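Local coordinates for EST1E (Clostridium proteoclasticum, PDB 2WTM), which hydrolyses ester bonds as a promiscuous feruloyl esterase of the alpha/beta-hydrolase fold, probably releasing ferulic acid from plant cell-wall material in the rumen, at residues D76-K81 with V173-T178; S132-I137 with E201-E206. All coordinates share one frame; numbering follows the deposited sequence.

Overall arrangement
Contact 1 joins the alpha/beta-hydrolase core to its insertion, contact 2 two loops at the ends of neighbouring core strands. In contact 1 the start of helix 79-93 meets the short helix 171-176 from the insertion between strands 125-131 and 192-197; in contact 2 the loops that follow those same two strands face each other. The contact centres lie about 17 Å apart, and the contacts touch where A176 CB packs on I137 CG2 at 4.2 Å. Contact 2 adjoins the probable S108-H228-D200 triad; a phosphate ion, probably from the crystallisation liquor, lies about 5 Å from the V203 side chain. Contact 1 turns instead toward the second subunit, where F80 stacks on F80 of that subunit.

Contact 1 of 2, residues D76-K81 with V173-T178; sequences DHTLFK and VRVAQT
A capped helix start packs against a short helix of the insertion in this alpha/beta-hydrolase: T78, L79 and F80, at the head of helix 79-93, close around V175 of helix 171-176. The two methyls of V175 have different nearest neighbours. CG1, set anti to the backbone N (chi1 167°), reaches over one face of the F80 ring in a CH-pi contact, 3.6 Å from the ring centroid. It sits toward the rim of that face, and its closest ring atom is F80 CD1 at 3.4 Å. CG2 lies nearest T78, 4.0 Å from T78 CB. L79 extends the apolar patch, its CD1 meeting A176 CB at 4.3 Å, while its side chain also packs on L112 of helix 109-120, near the probable nucleophile elbow. T78 is the N-cap: its OG1 accepts from K81 N at 3.1 Å in an almost straight bond, which ties down the first helical turn. The lysine side chain runs back, extended, and gives its NZ to D76 O; the same NZ forms a salt bridge with D9 of the second subunit. That subunit also stacks its own F80 on this F80 and packs M120 on V175, so the contact forms part of the dimer interface. At the far end of the ring, T178 OG1 approaches F80 CZ obliquely. This hydroxyl is turned back toward V175, donating to V175 O in the plane of the carbonyl at 2.9 Å, and T178 N donates to the same oxygen.

Contact 2 of 2, residues S132-I137 with E201-E206; sequences SPAAMI and EAVPYE
A valine methyl directed at two successive backbone carbonyls is the unusual feature of this meeting of loops beside the probable catalytic triad of an alpha/beta-hydrolase. V203 CG2 lies 3.6 Å from S132 O and 4.0 Å from P133 O, van der Waals packing of a methyl on polar atoms. With CG2 placed between its backbone N and carbonyl carbon (chi1 -53°), V203 leaves CG1 to meet the A134 methyl, CB, at 3.9 Å. One branch thus rests on the start of the loop after strand 125-131, and the other on its middle. That loop folds back tightly: A134 is the centre of an inverse gamma turn, closed by a weak bond from A135 N to P133 O, and begins a type I turn in which I137 N donates to A134 O just where helix 137-143 begins. Farther out, M136 CG packs loosely on the ring of P204, while the methionine side chain also reaches helix 205-214 at A207 and F211. The valine loop is held by D200, the probable acid of the triad, whose OD1 accepts from both A202 N and V203 N; the V203 side chain also touches H228, the probable triad histidine. On the facing loop, A134 shares a backbone hydrogen bond with S108, the probable nucleophile. S132 turns its hydroxyl elsewhere, to Y230. A water bridges the two segments, donating to P204 O at 3.0 Å and, weakly, to P133 O at 3.4 Å.

Contact 1 of 2, residues D76-K81 with V173-T178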
loop_
_atom_site.group_PDB
_atom_site.type_symbol
_atom_site.label_atom_id
_atom_site.label_comp_id
_atom_site.label_asym_id
_atom_site.label_seq_id
_atom_site.Cartn_x
_atom_site.Cartn_y
_atom_site.Cartn_z
ATOM N N ASP A 76 1.374 7.821 12.286
ATOM C CA ASP A 76 2.166 7.141 11.242
ATOM C C ASP A 76 1.310 6.105 10.519
ATOM O O ASP A 76 1.843 5.316 9.731
ATOM C CB ASP A 76 3.324 6.433 11.915
ATOM C CG ASP A 76 4.364 7.399 12.410
ATOM O OD1 ASP A 76 4.669 8.335 11.693
ATOM O OD2 ASP A 76 4.881 7.223 13.530
ATOM N N HIS A 77 0.030 5.996 10.834
ATOM C CA HIS A 77 -0.819 4.981 10.114
ATOM C C HIS A 77 -1.178 5.476 8.755
ATOM O O HIS A 77 -1.267 6.666 8.515
ATOM C CB HIS A 77 -2.053 4.620 10.915
ATOM C CG HIS A 77 -3.324 5.339 10.584
ATOM N ND1 HIS A 77 -3.708 6.509 11.204
ATOM C CD2 HIS A 77 -4.357 4.986 9.776
ATOM C CE1 HIS A 77 -4.932 6.847 10.779
ATOM N NE2 HIS A 77 -5.344 5.944 9.897
ATOM N N THR A 78 -1.368 4.528 7.795
ATOM C CA THR A 78 -1.822 4.837 6.463
ATOM C C THR A 78 -2.687 3.618 6.082
ATOM O O THR A 78 -2.656 2.519 6.670
ATOM C CB THR A 78 -0.706 4.941 5.408
ATOM O OG1 THR A 78 -0.191 3.638 5.106
ATOM C CG2 THR A 78 0.437 5.894 5.828
ATOM N N LEU A 79 -3.398 3.754 5.004
ATOM C CA LEU A 79 -4.206 2.640 4.464
ATOM C C LEU A 79 -3.332 1.491 3.963
ATOM O O LEU A 79 -3.781 0.338 3.943
ATOM C CB LEU A 79 -5.143 3.112 3.329
ATOM C CG LEU A 79 -6.330 3.909 3.879
ATOM C CD1 LEU A 79 -7.045 4.656 2.736
ATOM C CD2 LEU A 79 -7.263 3.081 4.629
ATOM N N PHE A 80 -2.117 1.776 3.468
ATOM C CA PHE A 80 -1.209 0.651 3.053
ATOM C C PHE A 80 -0.860 -0.160 4.332
ATOM O O PHE A 80 -0.840 -1.378 4.298
ATOM C CB PHE A 80 0.053 1.146 2.431
ATOM C CG PHE A 80 -0.058 1.546 0.994
ATOM C CD1 PHE A 80 -1.214 1.522 0.278
ATOM C CD2 PHE A 80 1.098 2.043 0.377
ATOM C CE1 PHE A 80 -1.237 1.964 -1.067
ATOM C CE2 PHE A 80 1.076 2.457 -0.930
ATOM C CZ PHE A 80 -0.092 2.432 -1.635
ATOM N N LYS A 81 -0.532 0.538 5.432
ATOM C CA LYS A 81 -0.268 -0.221 6.673
ATOM C C LYS A 81 -1.458 -1.046 7.119
ATOM O O LYS A 81 -1.288 -2.230 7.483
ATOM C CB LYS A 81 0.208 0.709 7.775
ATOM C CG LYS A 81 1.523 1.392 7.398
ATOM C CD LYS A 81 2.146 2.213 8.542
ATOM C CE LYS A 81 3.362 3.083 8.083
ATOM N NZ LYS A 81 4.075 3.683 9.273
ATOM N N VAL A 173 -2.324 10.894 3.412
ATOM C CA VAL A 173 -2.913 11.454 2.183
ATOM C C VAL A 173 -2.186 11.018 0.893
ATOM O O VAL A 173 -2.834 10.613 -0.054
ATOM C CB VAL A 173 -3.003 13.010 2.224
ATOM C CG1 VAL A 173 -3.606 13.608 0.946
ATOM C CG2 VAL A 173 -3.779 13.414 3.514
ATOM N N ARG A 174 -0.849 11.046 0.926
ATOM C CA ARG A 174 -0.045 10.547 -0.220
ATOM C C ARG A 174 -0.440 9.142 -0.632
ATOM O O ARG A 174 -0.549 8.823 -1.787
ATOM C CB ARG A 174 1.412 10.650 0.102
ATOM C CG ARG A 174 1.909 12.043 0.427
ATOM C CD ARG A 174 3.354 12.159 0.607
ATOM N NE ARG A 174 3.771 13.512 0.960
ATOM C CZ ARG A 174 4.079 14.448 0.076
ATOM N NH1 ARG A 174 4.034 14.171 -1.215
ATOM N NH2 ARG A 174 4.466 15.659 0.471
ATOM N N VAL A 175 -0.649 8.283 0.384
ATOM C CA VAL A 175 -1.069 6.913 0.154
ATOM C C VAL A 175 -2.511 6.840 -0.317
ATOM O O VAL A 175 -2.861 6.155 -1.262
ATOM C CB VAL A 175 -0.869 6.080 1.434
ATOM C CG1 VAL A 175 -1.573 4.762 1.340
ATOM C CG2 VAL A 175 0.621 5.907 1.736
ATOM N N ALA A 176 -3.402 7.520 0.369
ATOM C CA ALA A 176 -4.821 7.454 0.060
ATOM C C ALA A 176 -5.107 7.854 -1.382
ATOM O O ALA A 176 -5.978 7.290 -2.066
ATOM C CB ALA A 176 -5.645 8.328 0.998
ATOM N N GLN A 177 -4.434 8.895 -1.803
ATOM C CA GLN A 177 -4.655 9.374 -3.138
ATOM C C GLN A 177 -4.419 8.303 -4.233
ATOM O O GLN A 177 -4.953 8.427 -5.364
ATOM C CB GLN A 177 -3.730 10.572 -3.399
ATOM C CG GLN A 177 -4.121 11.887 -2.734
ATOM C CD GLN A 177 -3.211 13.015 -3.174
ATOM O OE1 GLN A 177 -2.112 12.794 -3.639
ATOM N NE2 GLN A 177 -3.668 14.263 -2.944
ATOM N N THR A 178 -3.591 7.285 -3.919
ATOM C CA THR A 178 -3.217 6.291 -4.949
ATOM C C THR A 178 -4.317 5.273 -5.200
ATOM O O THR A 178 -4.287 4.496 -6.148
ATOM C CB THR A 178 -1.974 5.594 -4.608
ATOM O OG1 THR A 178 -2.195 4.610 -3.576
ATOM C CG2 THR A 178 -0.832 6.574 -4.300
#

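Contact 2 of 2, residues S132-I137 with E201-E206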
loop_
_atom_site.group_PDB
_atom_site.type_symbol
_atom_site.label_atom_id
_atom_site.label_comp_id
_atom_site.label_asym_id
_atom_site.label_seq_id
_atom_site.Cartn_x
_atom_site.Cartn_y
_atom_site.Cartn_z
ATOM N N SER A 132 -21.261 1.731 6.984
ATOM C CA SER A 132 -20.999 3.150 6.730
ATOM C C SER A 132 -19.574 3.369 6.241
ATOM O O SER A 132 -18.806 4.162 6.819
ATOM C CB SER A 132 -21.280 3.931 8.033
ATOM O OG SER A 132 -22.664 3.655 8.450
ATOM N N PRO A 133 -19.231 2.659 5.146
ATOM C CA PRO A 133 -17.828 2.688 4.734
ATOM C C PRO A 133 -17.360 4.038 4.281
ATOM O O PRO A 133 -18.110 4.739 3.575
ATOM C CB PRO A 133 -17.809 1.689 3.600
ATOM C CG PRO A 133 -19.183 1.687 3.049
ATOM C CD PRO A 133 -20.043 1.840 4.215
ATOM N N ALA A 134 -16.196 4.456 4.711
ATOM C CA ALA A 134 -15.620 5.729 4.269
ATOM C C ALA A 134 -14.988 5.576 2.900
ATOM O O ALA A 134 -13.806 5.942 2.713
ATOM C CB ALA A 134 -14.582 6.230 5.294
ATOM N N ALA A 135 -15.762 5.089 1.925
ATOM C CA ALA A 135 -15.224 4.670 0.636
ATOM C C ALA A 135 -14.804 5.840 -0.253
ATOM O O ALA A 135 -14.107 5.637 -1.268
ATOM C CB ALA A 135 -16.241 3.860 -0.091
ATOM N N MET A 136 -15.225 7.046 0.098
ATOM C CA MET A 136 -14.795 8.246 -0.683
ATOM C C MET A 136 -13.447 8.804 -0.203
ATOM O O MET A 136 -12.951 9.777 -0.807
ATOM C CB MET A 136 -15.877 9.354 -0.661
ATOM C CG MET A 136 -17.225 8.952 -1.166
ATOM S SD MET A 136 -17.114 8.515 -2.869
ATOM C CE MET A 136 -16.586 10.081 -3.526
ATOM N N ILE A 137 -12.810 8.254 0.852
ATOM C CA ILE A 137 -11.554 8.869 1.321
ATOM C C ILE A 137 -10.568 9.085 0.159
ATOM O O ILE A 137 -9.982 10.146 0.075
ATOM C CB ILE A 137 -10.959 8.112 2.528
ATOM C CG1 ILE A 137 -11.720 8.563 3.798
ATOM C CG2 ILE A 137 -9.461 8.381 2.630
ATOM C CD1 ILE A 137 -11.349 7.803 5.011
ATOM N N GLU A 201 -23.252 12.135 9.493
ATOM C CA GLU A 201 -22.597 13.428 9.519
ATOM C C GLU A 201 -21.135 13.360 9.099
ATOM O O GLU A 201 -20.450 14.385 9.077
ATOM C CB GLU A 201 -22.662 13.954 10.988
ATOM C CG GLU A 201 -21.812 13.179 12.141
ATOM C CD GLU A 201 -22.409 11.853 12.678
ATOM O OE1 GLU A 201 -23.294 11.263 12.049
ATOM O OE2 GLU A 201 -21.916 11.374 13.727
ATOM N N ALA A 202 -20.625 12.148 8.923
ATOM C CA ALA A 202 -19.175 11.953 8.804
ATOM C C ALA A 202 -18.807 11.532 7.419
ATOM O O ALA A 202 -17.796 12.003 6.887
ATOM C CB ALA A 202 -18.716 10.927 9.814
ATOM N N VAL A 203 -19.568 10.608 6.856
ATOM C CA VAL A 203 -19.337 10.110 5.486
ATOM C C VAL A 203 -20.656 10.027 4.760
ATOM O O VAL A 203 -21.659 9.503 5.301
ATOM C CB VAL A 203 -18.499 8.732 5.549
ATOM C CG1 VAL A 203 -17.243 8.928 6.386
ATOM C CG2 VAL A 203 -19.281 7.627 6.136
ATOM N N PRO A 204 -20.710 10.556 3.524
ATOM C CA PRO A 204 -21.964 10.743 2.847
ATOM C C PRO A 204 -22.677 9.463 2.476
ATOM O O PRO A 204 -22.091 8.586 1.825
ATOM C CB PRO A 204 -21.537 11.495 1.554
ATOM C CG PRO A 204 -20.161 11.072 1.338
ATOM C CD PRO A 204 -19.587 11.059 2.705
ATOM N N TYR A 205 -23.932 9.356 2.937
ATOM C CA TYR A 205 -24.835 8.247 2.588
ATOM C C TYR A 205 -24.877 7.908 1.095
ATOM O O TYR A 205 -24.890 6.735 0.728
ATOM C CB TYR A 205 -26.270 8.574 3.103
ATOM C CG TYR A 205 -27.364 7.645 2.631
ATOM C CD1 TYR A 205 -27.468 6.355 3.144
ATOM C CD2 TYR A 205 -28.324 8.046 1.689
ATOM C CE1 TYR A 205 -28.410 5.515 2.705
ATOM C CE2 TYR A 205 -29.296 7.200 1.236
ATOM C CZ TYR A 205 -29.362 5.950 1.738
ATOM O OH TYR A 205 -30.340 5.111 1.276
ATOM N N GLU A 206 -24.920 8.925 0.226
ATOM C CA GLU A 206 -25.153 8.720 -1.184
ATOM C C GLU A 206 -23.993 7.986 -1.842
ATOM O O GLU A 206 -24.161 7.311 -2.870
ATOM C CB GLU A 206 -25.447 10.062 -1.902
ATOM C CG GLU A 206 -25.726 9.936 -3.417
ATOM C CD GLU A 206 -26.948 9.068 -3.739
ATOM O OE1 GLU A 206 -27.778 8.857 -2.832
ATOM O OE2 GLU A 206 -27.096 8.616 -4.914
HETATM O O HOH W 1 -19.324 7.661 2.284
#